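Local coordinates for putative SnoaL-like polyketide cyclase (Shewanella denitrificans, PDB 3LZA), which is of unestablished function but carries a SnoaL-like domain of the NTF2 clan and may act as a polyketide cyclase or a related lyase, at residues G85-R90 and Q125-D130; D35-D40 and K46-R51; I17-L20 and Q26-S29; T77-V82 and F115-Q120. All coordinates share one frame; numbering follows the deposited sequence.

Contact 1. Residues G85-R90 and Q125-D130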
loop_
_atom_site.group_PDB
_atom_site.type_symbol
_atom_site.label_atom_id
_atom_site.label_comp_id
_atom_site.label_asym_id
_atom_site.label_seq_id
_atom_site.Cartn_x
_atom_site.Cartn_y
_atom_site.Cartn_z
ATOM N N GLY A 85 0.855 8.595 -2.359
ATOM C CA GLY A 85 1.200 9.773 -3.111
ATOM C C GLY A 85 2.016 9.516 -4.356
ATOM O O GLY A 85 1.815 8.531 -5.061
ATOM N N ASN A 86 2.917 10.449 -4.635
ATOM C CA ASN A 86 3.859 10.299 -5.732
ATOM C C ASN A 86 5.236 10.855 -5.373
ATOM O O ASN A 86 5.386 11.857 -4.642
ATOM C CB ASN A 86 3.318 10.859 -7.050
ATOM C CG ASN A 86 3.412 12.341 -7.143
ATOM O OD1 ASN A 86 4.504 12.910 -7.408
ATOM N ND2 ASN A 86 2.275 13.004 -6.972
ATOM N N TYR A 87 6.238 10.169 -5.879
ATOM C CA TYR A 87 7.603 10.599 -5.729
ATOM C C TYR A 87 8.026 11.360 -6.986
ATOM O O TYR A 87 7.954 10.825 -8.100
ATOM C CB TYR A 87 8.472 9.352 -5.567
ATOM C CG TYR A 87 8.426 8.737 -4.187
ATOM C CD1 TYR A 87 7.453 7.791 -3.849
ATOM C CD2 TYR A 87 9.401 9.054 -3.227
ATOM C CE1 TYR A 87 7.434 7.215 -2.582
ATOM C CE2 TYR A 87 9.372 8.473 -1.939
ATOM C CZ TYR A 87 8.403 7.533 -1.649
ATOM O OH TYR A 87 8.387 6.943 -0.399
ATOM N N HIS A 88 8.489 12.598 -6.846
ATOM C CA HIS A 88 9.084 13.255 -8.013
ATOM C C HIS A 88 10.607 13.277 -7.868
ATOM O O HIS A 88 11.172 13.460 -6.770
ATOM C CB HIS A 88 8.511 14.643 -8.202
ATOM C CG HIS A 88 9.291 15.461 -9.166
ATOM N ND1 HIS A 88 10.380 16.212 -8.786
ATOM C CD2 HIS A 88 9.221 15.545 -10.514
ATOM C CE1 HIS A 88 10.908 16.780 -9.855
ATOM N NE2 HIS A 88 10.213 16.398 -10.909
ATOM N N LEU A 89 11.293 12.991 -8.968
ATOM C CA LEU A 89 12.725 12.986 -8.987
ATOM C C LEU A 89 13.214 13.744 -10.237
ATOM O O LEU A 89 12.701 13.559 -11.379
ATOM C CB LEU A 89 13.288 11.563 -8.903
ATOM C CG LEU A 89 14.802 11.514 -8.732
ATOM C CD1 LEU A 89 15.219 10.241 -7.962
ATOM C CD2 LEU A 89 15.578 11.647 -10.091
ATOM N N ARG A 90 14.166 14.650 -10.025
ATOM C CA ARG A 90 14.838 15.331 -11.143
ATOM C C ARG A 90 16.328 15.188 -11.004
ATOM O O ARG A 90 16.868 15.484 -9.960
ATOM C CB ARG A 90 14.475 16.799 -11.201
ATOM C CG ARG A 90 15.044 17.546 -12.442
ATOM C CD ARG A 90 14.686 19.031 -12.432
ATOM N NE ARG A 90 15.219 19.705 -13.623
ATOM C CZ ARG A 90 14.752 19.568 -14.864
ATOM N NH1 ARG A 90 13.708 18.795 -15.141
ATOM N NH2 ARG A 90 15.329 20.228 -15.851
ATOM N N GLN A 125 10.386 -0.634 6.194
ATOM C CA GLN A 125 9.790 0.233 5.202
ATOM C C GLN A 125 9.412 -0.658 4.020
ATOM O O GLN A 125 10.234 -1.472 3.592
ATOM C CB GLN A 125 10.771 1.312 4.708
ATOM C CG GLN A 125 10.205 2.119 3.551
ATOM C CD GLN A 125 11.020 3.349 3.131
ATOM O OE1 GLN A 125 11.946 3.748 3.816
ATOM N NE2 GLN A 125 10.640 3.974 1.997
ATOM N N VAL A 126 8.191 -0.499 3.516
ATOM C CA VAL A 126 7.756 -1.210 2.320
ATOM C C VAL A 126 7.289 -0.203 1.267
ATOM O O VAL A 126 6.409 0.626 1.514
ATOM C CB VAL A 126 6.679 -2.277 2.539
ATOM C CG1 VAL A 126 6.499 -3.053 1.185
ATOM C CG2 VAL A 126 7.101 -3.267 3.655
ATOM N N ASP A 127 7.926 -0.269 0.098
ATOM C CA ASP A 127 7.548 0.571 -1.025
ATOM C C ASP A 127 6.825 -0.239 -2.045
ATOM O O ASP A 127 7.234 -1.354 -2.358
ATOM C CB ASP A 127 8.760 1.249 -1.694
ATOM C CG ASP A 127 9.312 2.405 -0.927
ATOM O OD1 ASP A 127 8.733 2.854 0.114
ATOM O OD2 ASP A 127 10.384 2.865 -1.363
ATOM N N LEU A 128 5.730 0.323 -2.571
ATOM C CA LEU A 128 5.060 -0.226 -3.745
ATOM C C LEU A 128 5.051 0.911 -4.787
ATOM O O LEU A 128 4.369 1.904 -4.608
ATOM C CB LEU A 128 3.617 -0.674 -3.405
ATOM C CG LEU A 128 3.383 -1.813 -2.399
ATOM C CD1 LEU A 128 1.989 -1.768 -1.777
ATOM C CD2 LEU A 128 3.610 -3.141 -3.108
HETATM N N MSE A 129 5.839 0.788 -5.865
HETATM C CA MSE A 129 6.051 1.874 -6.798
HETATM C C MSE A 129 5.483 1.521 -8.145
HETATM O O MSE A 129 5.580 0.365 -8.595
HETATM C CB MSE A 129 7.536 2.188 -6.946
HETATM C CG MSE A 129 8.279 2.486 -5.679
HETATM SE SE MSE A 129 7.767 4.264 -5.045
HETATM C CE MSE A 129 8.313 5.253 -6.537
ATOM N N ASP A 130 4.883 2.511 -8.813
ATOM C CA ASP A 130 4.334 2.315 -10.155
ATOM C C ASP A 130 5.443 2.478 -11.226
ATOM O O ASP A 130 5.580 3.527 -11.865
ATOM C CB ASP A 130 3.164 3.276 -10.380
ATOM C CG ASP A 130 2.503 3.160 -11.723
ATOM O OD1 ASP A 130 2.824 2.279 -12.561
ATOM O OD2 ASP A 130 1.633 4.025 -11.975
HETATM O O HOH W 1 11.060 5.562 -0.558
#
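The Tyr87 ring is approached obliquely by Met129, a selenomethionine, whose SE lies 4.5 Å from the centroid of the Tyr87 ring and 44° off its normal; separately, the ring of Phe69 stacks with that of Tyr87. SE comes nearest to Tyr87 CD1, at 3.7 Å, and the methyl CE turns to the same ring carbon. Bends at chi2 (-73°) and chi3 bring the Met129 tip to the ring in a Met-aromatic contact. At the phenol end Tyr87 meets the carboxylate of Asp127, with the two planes 55° apart. Tyr87 OH and Asp127 OD1 are 4.1 Å apart, too far for a direct bond; a water instead links Tyr87 OH (3.0 Å) to the other carboxylate oxygen, Asp127 OD2, to which it donates. Thr111 OG1 hydrogen-bonds to both Tyr87 OH and Asp127 OD1. The two strands run nearly perpendicular, separated in the sheet by strand 102-115, so residues two strands apart meet across the strongly curved inner side of the NTF2-like fold. A phenylalanine in place of Tyr87 would probably leave the water and Thr111 without their hydroxyl partner. Asp127 is steadied further by Gln125 NE2, which donates to Asp127 OD1 on the syn side over 2.9 Å. Gln125 OE1 is in turn bonded to Tyr16 OH, so helix 8-21 joins this buried polar network.

Contact 2. Residues D35-D40 and K46-R51; sequences DSVFYD and KYIGTR
Val37 CG1 presses on Lys46 CG at 3.4 Å, tighter than usual van der Waals contact, a diagonal contact between the arms of an antiparallel beta hairpin. Phe38 and Tyr47 form a hydrogen-bonded pair, Phe38 N to Tyr47 O and Tyr47 N to Phe38 O, both 2.9 Å, and Gly49 N donates to Ser36 O at 2.8 Å in the carbonyl plane. The face bearing Phe38 and Tyr47 packs against Ile53 of helix 50-61, and Phe56 stacks with Tyr47. The face of Val37, Tyr39, Lys46 and Ile48 is the more exposed one, tight at the Val37-Lys46 pinch but looser where Val37 CG2 is 4.2 Å from Ile48 CG1. Here the Lys46 chain, bent at chi3 (-50°), brings NZ over the centre of the Tyr39 ring, 3.8 Å from the centroid and 8° off the normal. Lys46 CE follows over the same face as a CH-pi contact. A leucine in place of Tyr39 would probably leave the Lys46 ammonium without its aromatic partner and free to swing toward solvent. Backbone bonds thus fix the pairing, while the cation-pi contact probably helps keep the Lys46 ammonium lying over the Tyr39 ring.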
loop_
_atom_site.group_PDB
_atom_site.type_symbol
_atom_site.label_atom_id
_atom_site.label_comp_id
_atom_site.label_asym_id
_atom_site.label_seq_id
_atom_site.Cartn_x
_atom_site.Cartn_y
_atom_site.Cartn_z
ATOM N N ASP A 35 19.021 -4.165 12.049
ATOM C CA ASP A 35 17.952 -5.053 11.595
ATOM C C ASP A 35 16.864 -4.373 10.775
ATOM O O ASP A 35 15.893 -5.023 10.389
ATOM C CB ASP A 35 17.358 -5.718 12.805
ATOM C CG ASP A 35 18.422 -6.450 13.601
ATOM O OD1 ASP A 35 19.294 -7.082 12.936
ATOM O OD2 ASP A 35 18.419 -6.336 14.835
ATOM N N SER A 36 17.018 -3.077 10.511
ATOM C CA SER A 36 16.027 -2.318 9.708
ATOM C C SER A 36 16.003 -2.872 8.278
ATOM O O SER A 36 17.060 -3.112 7.665
ATOM C CB SER A 36 16.385 -0.824 9.685
ATOM O OG SER A 36 16.359 -0.225 10.970
ATOM N N VAL A 37 14.800 -3.049 7.744
ATOM C CA VAL A 37 14.610 -3.539 6.382
ATOM C C VAL A 37 13.950 -2.486 5.534
ATOM O O VAL A 37 12.936 -1.921 5.934
ATOM C CB VAL A 37 13.778 -4.871 6.390
ATOM C CG1 VAL A 37 13.526 -5.364 4.976
ATOM C CG2 VAL A 37 14.507 -5.974 7.264
ATOM N N PHE A 38 14.573 -2.206 4.376
ATOM C CA PHE A 38 14.065 -1.319 3.310
ATOM C C PHE A 38 13.744 -2.222 2.143
ATOM O O PHE A 38 14.635 -2.668 1.450
ATOM C CB PHE A 38 15.144 -0.275 2.896
ATOM C CG PHE A 38 14.621 0.875 2.090
ATOM C CD1 PHE A 38 13.847 0.677 0.963
ATOM C CD2 PHE A 38 14.927 2.198 2.463
ATOM C CE1 PHE A 38 13.358 1.774 0.216
ATOM C CE2 PHE A 38 14.437 3.293 1.703
ATOM C CZ PHE A 38 13.653 3.062 0.604
ATOM N N TYR A 39 12.443 -2.483 1.955
ATOM C CA TYR A 39 11.919 -3.435 1.025
ATOM C C TYR A 39 11.104 -2.735 -0.069
ATOM O O TYR A 39 10.078 -2.142 0.206
ATOM C CB TYR A 39 11.018 -4.426 1.777
ATOM C CG TYR A 39 10.399 -5.572 0.996
ATOM C CD1 TYR A 39 11.006 -6.128 -0.130
ATOM C CD2 TYR A 39 9.219 -6.133 1.425
ATOM C CE1 TYR A 39 10.438 -7.205 -0.785
ATOM C CE2 TYR A 39 8.623 -7.185 0.751
ATOM C CZ TYR A 39 9.231 -7.701 -0.357
ATOM O OH TYR A 39 8.668 -8.776 -0.967
ATOM N N ASP A 40 11.540 -2.858 -1.315
ATOM C CA ASP A 40 10.694 -2.441 -2.415
ATOM C C ASP A 40 10.030 -3.708 -2.951
ATOM O O ASP A 40 10.681 -4.482 -3.693
ATOM C CB ASP A 40 11.479 -1.757 -3.524
ATOM C CG ASP A 40 10.561 -1.177 -4.595
ATOM O OD1 ASP A 40 9.642 -1.902 -5.038
ATOM O OD2 ASP A 40 10.744 -0.009 -4.971
ATOM N N LYS A 46 15.719 -5.685 -1.375
ATOM C CA LYS A 46 15.789 -5.431 0.044
ATOM C C LYS A 46 17.197 -4.956 0.472
ATOM O O LYS A 46 18.222 -5.569 0.138
ATOM C CB LYS A 46 15.387 -6.688 0.766
ATOM C CG LYS A 46 14.961 -6.541 2.158
ATOM C CD LYS A 46 14.367 -7.873 2.667
ATOM C CE LYS A 46 13.340 -8.429 1.719
ATOM N NZ LYS A 46 12.115 -8.801 2.433
ATOM N N TYR A 47 17.227 -3.882 1.241
ATOM C CA TYR A 47 18.455 -3.399 1.872
ATOM C C TYR A 47 18.299 -3.442 3.392
ATOM O O TYR A 47 17.293 -2.993 3.930
ATOM C CB TYR A 47 18.772 -1.994 1.354
ATOM C CG TYR A 47 19.028 -2.041 -0.135
ATOM C CD1 TYR A 47 20.257 -2.450 -0.642
ATOM C CD2 TYR A 47 18.000 -1.761 -1.040
ATOM C CE1 TYR A 47 20.468 -2.530 -2.012
ATOM C CE2 TYR A 47 18.210 -1.839 -2.409
ATOM C CZ TYR A 47 19.414 -2.218 -2.892
ATOM O OH TYR A 47 19.600 -2.294 -4.254
ATOM N N ILE A 48 19.287 -3.994 4.080
ATOM C CA ILE A 48 19.125 -4.316 5.492
ATOM C C ILE A 48 20.225 -3.708 6.346
ATOM O O ILE A 48 21.406 -3.916 6.101
ATOM C CB ILE A 48 19.075 -5.861 5.710
ATOM C CG1 ILE A 48 17.943 -6.490 4.861
ATOM C CG2 ILE A 48 18.834 -6.151 7.189
ATOM C CD1 ILE A 48 18.018 -7.948 4.696
ATOM N N GLY A 49 19.824 -2.987 7.392
ATOM C CA GLY A 49 20.760 -2.346 8.315
ATOM C C GLY A 49 21.202 -0.950 7.877
ATOM O O GLY A 49 21.206 -0.644 6.701
ATOM N N THR A 50 21.537 -0.116 8.860
ATOM C CA THR A 50 22.004 1.265 8.670
ATOM C C THR A 50 23.017 1.391 7.543
ATOM O O THR A 50 22.833 2.145 6.590
ATOM C CB THR A 50 22.602 1.821 9.997
ATOM O OG1 THR A 50 21.675 1.585 11.049
ATOM C CG2 THR A 50 22.871 3.309 9.884
ATOM N N ARG A 51 24.095 0.646 7.639
ATOM C CA ARG A 51 25.166 0.807 6.664
ATOM C C ARG A 51 24.753 0.457 5.216
ATOM O O ARG A 51 25.111 1.174 4.298
ATOM C CB ARG A 51 26.364 -0.006 7.091
ATOM C CG ARG A 51 27.094 0.543 8.310
ATOM C CD ARG A 51 28.428 -0.142 8.488
ATOM N NE ARG A 51 29.180 0.344 9.647
ATOM C CZ ARG A 51 30.477 0.121 9.867
ATOM N NH1 ARG A 51 31.224 -0.595 9.012
ATOM N NH2 ARG A 51 31.038 0.618 10.965
#

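Contact 3. Residues I17-L20 and Q26-S29; sequences IKAL and QTLS
Ala19 CB sits against the flank of the second helix, 3.7 Å from Thr27 CG2 and equally near Leu28 N. With a lone methyl at this point, the two backbones come close, the CA atoms of Ala19 and Leu28 being 5.2 Å apart. Leu28 supplies the larger apolar surface. Its CG is anti to the backbone N (chi1 -168°), which carries both methyls along the first helix: Leu28 CD1 reaches Leu20 N at 3.9 Å, and Leu28 CD2 meets Leu20 CD1 at 4.0 Å. The Leu20 and Leu28 side chains lie alongside one another and point the same way. They continue into the packing of helix 50-61, where Leu57 touches both and Ile54 adds to the cover of Leu28.

Further out, a polar partner helps set Thr27 in place. Thr27 turns its methyl to Ala19 and its hydroxyl to Asp24 OD2, just ahead of helix 25-29, which probably holds its rotation. Internal to helix 25-29, Ser29 OG donates to Gln26 O at 2.9 Å, its donor tilted from the carbonyl plane. The contact joins the end of helix 8-21 to the short helix 25-29 across a tight connection, a helical pair packed against helix 50-61 in this NTF2-like fold. No hydrogen bond crosses between the segments; van der Waals contact of Ala19, Thr27, Leu20 and Leu28 carries the interface, so it is likely to depend on shape rather than on polar pairing.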
loop_
_atom_site.group_PDB
_atom_site.type_symbol
_atom_site.label_atom_id
_atom_site.label_comp_id
_atom_site.label_asym_id
_atom_site.label_seq_id
_atom_site.Cartn_x
_atom_site.Cartn_y
_atom_site.Cartn_z
ATOM N N ILE A 17 10.713 10.694 6.416
ATOM C CA ILE A 17 10.596 11.075 4.997
ATOM C C ILE A 17 11.332 12.415 4.709
ATOM O O ILE A 17 11.920 12.611 3.672
ATOM C CB ILE A 17 9.099 11.151 4.579
ATOM C CG1 ILE A 17 8.483 9.735 4.572
ATOM C CG2 ILE A 17 8.909 11.879 3.258
ATOM C CD1 ILE A 17 9.080 8.797 3.580
ATOM N N LYS A 18 11.286 13.353 5.621
ATOM C CA LYS A 18 12.017 14.600 5.401
ATOM C C LYS A 18 13.531 14.332 5.248
ATOM O O LYS A 18 14.174 14.806 4.267
ATOM C CB LYS A 18 11.722 15.571 6.557
ATOM C CG LYS A 18 12.392 16.938 6.429
ATOM C CD LYS A 18 11.889 17.858 7.576
ATOM C CE LYS A 18 12.457 19.267 7.456
ATOM N NZ LYS A 18 13.887 19.274 7.210
ATOM N N ALA A 19 14.085 13.523 6.158
ATOM C CA ALA A 19 15.523 13.180 6.126
ATOM C C ALA A 19 15.859 12.405 4.841
ATOM O O ALA A 19 16.860 12.676 4.185
ATOM C CB ALA A 19 15.953 12.398 7.430
ATOM N N LEU A 20 15.018 11.451 4.462
ATOM C CA LEU A 20 15.277 10.665 3.260
ATOM C C LEU A 20 15.279 11.568 2.051
ATOM O O LEU A 20 16.151 11.418 1.152
ATOM C CB LEU A 20 14.186 9.566 3.076
ATOM C CG LEU A 20 14.168 8.720 1.784
ATOM C CD1 LEU A 20 15.401 7.902 1.669
ATOM C CD2 LEU A 20 12.853 7.822 1.711
ATOM N N GLN A 26 22.869 11.840 8.123
ATOM C CA GLN A 26 23.135 11.926 9.539
ATOM C C GLN A 26 21.817 11.795 10.262
ATOM O O GLN A 26 21.688 10.971 11.157
ATOM C CB GLN A 26 23.864 13.242 9.908
ATOM C CG GLN A 26 25.291 13.381 9.350
ATOM C CD GLN A 26 25.344 13.867 7.901
ATOM O OE1 GLN A 26 24.434 14.576 7.442
ATOM N NE2 GLN A 26 26.399 13.474 7.167
ATOM N N THR A 27 20.814 12.572 9.858
ATOM C CA THR A 27 19.489 12.452 10.470
ATOM C C THR A 27 18.847 11.115 10.153
ATOM O O THR A 27 18.277 10.510 11.031
ATOM C CB THR A 27 18.559 13.605 10.020
ATOM O OG1 THR A 27 19.185 14.823 10.365
ATOM C CG2 THR A 27 17.158 13.563 10.701
ATOM N N LEU A 28 18.921 10.653 8.906
ATOM C CA LEU A 28 18.260 9.414 8.527
ATOM C C LEU A 28 18.792 8.211 9.351
ATOM O O LEU A 28 17.999 7.359 9.839
ATOM C CB LEU A 28 18.363 9.181 7.003
ATOM C CG LEU A 28 17.477 8.094 6.425
ATOM C CD1 LEU A 28 15.987 8.395 6.727
ATOM C CD2 LEU A 28 17.729 7.919 4.951
ATOM N N SER A 29 20.114 8.170 9.553
ATOM C CA SER A 29 20.748 7.078 10.262
ATOM C C SER A 29 20.241 6.918 11.668
ATOM O O SER A 29 20.264 5.803 12.147
ATOM C CB SER A 29 22.282 7.206 10.327
ATOM O OG SER A 29 22.702 8.279 11.129
#

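Contact 4. Residues T77-V82 and F115-Q120; sequences TGPLVV and FDPNTQ
Phe115 CG lies beside its own backbone N (chi1 -61°), which brings the ring near Pro79 O, with Phe115 CD2 at 3.9 Å from that oxygen. Pro79 (phi -80°, psi 3°) is the second corner residue, after Gly78, of a type II' beta turn that closes the hairpin between strands 66-77 and 80-93. Thr77 and Leu80 close the turn with two backbone bonds, Thr77 N to Leu80 O and Leu80 N to Thr77 O. Across the contact, Phe115 N donates to Pro79 O at 3.2 Å, well above the carbonyl plane, extending the strand pairing to the edge of the turn. Pro79 CB meets Phe115 O at 3.1 Å, so the two residues meet through one hydrogen bond and one close carbon-oxygen contact. The Phe115 ring itself packs on Leu12 of helix 8-21 and on Leu122. On the other subunit, Lys41 touches Leu80 near this turn. Beyond Phe115 the chain loops back toward strand 122-129, and an Asx turn shapes it: Asp116 OD1 accepts from Asn118 N at 2.9 Å. At the outer, exposed edge the two prolines brush past each other, Pro79 CG lying 4.2 Å from Pro117 CD.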
loop_
_atom_site.group_PDB
_atom_site.type_symbol
_atom_site.label_atom_id
_atom_site.label_comp_id
_atom_site.label_asym_id
_atom_site.label_seq_id
_atom_site.Cartn_x
_atom_site.Cartn_y
_atom_site.Cartn_z
ATOM N N THR A 77 -2.189 2.833 12.014
ATOM C CA THR A 77 -2.706 1.976 13.077
ATOM C C THR A 77 -1.504 1.648 13.959
ATOM O O THR A 77 -0.564 0.986 13.516
ATOM C CB THR A 77 -3.378 0.678 12.565
ATOM O OG1 THR A 77 -4.590 1.007 11.870
ATOM C CG2 THR A 77 -3.679 -0.274 13.759
ATOM N N GLY A 78 -1.501 2.181 15.178
ATOM C CA GLY A 78 -0.304 2.094 16.019
ATOM C C GLY A 78 0.929 2.550 15.218
ATOM O O GLY A 78 0.889 3.574 14.511
ATOM N N PRO A 79 2.033 1.791 15.328
ATOM C CA PRO A 79 3.304 2.205 14.718
ATOM C C PRO A 79 3.437 1.929 13.232
ATOM O O PRO A 79 4.500 2.235 12.654
ATOM C CB PRO A 79 4.343 1.402 15.514
ATOM C CG PRO A 79 3.636 0.246 16.049
ATOM C CD PRO A 79 2.180 0.578 16.142
ATOM N N LEU A 80 2.385 1.395 12.609
ATOM C CA LEU A 80 2.339 1.223 11.151
ATOM C C LEU A 80 1.743 2.440 10.489
ATOM O O LEU A 80 0.554 2.708 10.665
ATOM C CB LEU A 80 1.503 -0.003 10.762
ATOM C CG LEU A 80 1.392 -0.360 9.286
ATOM C CD1 LEU A 80 2.756 -0.768 8.727
ATOM C CD2 LEU A 80 0.323 -1.450 9.071
ATOM N N VAL A 81 2.537 3.098 9.633
ATOM C CA VAL A 81 2.104 4.333 9.050
ATOM C C VAL A 81 2.031 4.095 7.554
ATOM O O VAL A 81 2.924 3.491 6.961
ATOM C CB VAL A 81 3.048 5.554 9.409
ATOM C CG1 VAL A 81 2.537 6.878 8.768
ATOM C CG2 VAL A 81 3.148 5.758 10.931
ATOM N N VAL A 82 0.952 4.572 6.938
ATOM C CA VAL A 82 0.749 4.341 5.491
ATOM C C VAL A 82 0.652 5.676 4.773
ATOM O O VAL A 82 -0.106 6.548 5.184
ATOM C CB VAL A 82 -0.588 3.528 5.223
ATOM C CG1 VAL A 82 -0.809 3.282 3.716
ATOM C CG2 VAL A 82 -0.555 2.221 5.942
ATOM N N PHE A 115 7.572 1.440 12.810
ATOM C CA PHE A 115 8.552 1.769 13.832
ATOM C C PHE A 115 8.358 0.903 15.059
ATOM O O PHE A 115 7.265 0.394 15.289
ATOM C CB PHE A 115 8.413 3.245 14.230
ATOM C CG PHE A 115 8.640 4.183 13.095
ATOM C CD1 PHE A 115 9.931 4.588 12.751
ATOM C CD2 PHE A 115 7.575 4.627 12.335
ATOM C CE1 PHE A 115 10.146 5.429 11.667
ATOM C CE2 PHE A 115 7.790 5.474 11.244
ATOM C CZ PHE A 115 9.071 5.872 10.915
ATOM N N ASP A 116 9.436 0.676 15.797
ATOM C CA ASP A 116 9.353 0.053 17.097
ATOM C C ASP A 116 8.934 1.180 18.054
ATOM O O ASP A 116 9.652 2.180 18.171
ATOM C CB ASP A 116 10.720 -0.573 17.442
ATOM C CG ASP A 116 10.799 -1.102 18.867
ATOM O OD1 ASP A 116 10.002 -0.694 19.727
ATOM O OD2 ASP A 116 11.699 -1.928 19.142
ATOM N N PRO A 117 7.781 1.030 18.737
ATOM C CA PRO A 117 7.310 2.200 19.505
ATOM C C PRO A 117 8.148 2.507 20.735
ATOM O O PRO A 117 8.039 3.601 21.296
ATOM C CB PRO A 117 5.863 1.831 19.895
ATOM C CG PRO A 117 5.798 0.320 19.853
ATOM C CD PRO A 117 6.843 -0.108 18.807
ATOM N N ASN A 118 9.007 1.577 21.140
ATOM C CA ASN A 118 9.848 1.826 22.288
ATOM C C ASN A 118 11.207 2.476 21.964
ATOM O O ASN A 118 11.765 3.155 22.804
ATOM C CB ASN A 118 10.013 0.538 23.085
ATOM C CG ASN A 118 9.739 0.748 24.563
ATOM O OD1 ASN A 118 8.659 1.240 24.936
ATOM N ND2 ASN A 118 10.705 0.412 25.407
ATOM N N THR A 119 11.728 2.284 20.756
ATOM C CA THR A 119 13.009 2.884 20.344
ATOM C C THR A 119 12.836 3.995 19.271
ATOM O O THR A 119 13.770 4.761 18.990
ATOM C CB THR A 119 13.963 1.820 19.753
ATOM O OG1 THR A 119 13.413 1.346 18.524
ATOM C CG2 THR A 119 14.157 0.641 20.694
ATOM N N GLN A 120 11.650 4.071 18.674
ATOM C CA GLN A 120 11.386 4.980 17.538
ATOM C C GLN A 120 12.327 4.746 16.347
ATOM O O GLN A 120 12.533 5.634 15.525
ATOM C CB GLN A 120 11.423 6.455 17.982
ATOM C CG GLN A 120 10.503 6.759 19.167
ATOM C CD GLN A 120 9.975 8.187 19.154
ATOM O OE1 GLN A 120 10.751 9.144 19.186
ATOM N NE2 GLN A 120 8.648 8.338 19.080
#

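Overall arrangement
Contacts 1, 2 and 4 hang on one curved sheet, while contact 3 belongs to the helices packed on it. Contacts 1 and 2 adjoin directly, their centres about 16 Å apart: Asp127 N and Tyr39 O, like Gln125 N and Val37 O, lie 2.9 Å apart as probable hydrogen bonds, and Phe38 reaches the polar groups of contact 1. Contact 3 meets contact 2 through Ser29 CB and Thr50 CG2, at 4.0 Å. Contact 4 shares strand 80-93 with contact 1, though their centres stand about 20 Å apart; both touch the second subunit. The buried polar cluster of contact 1 probably lines the pocket, as in relatives of this fold.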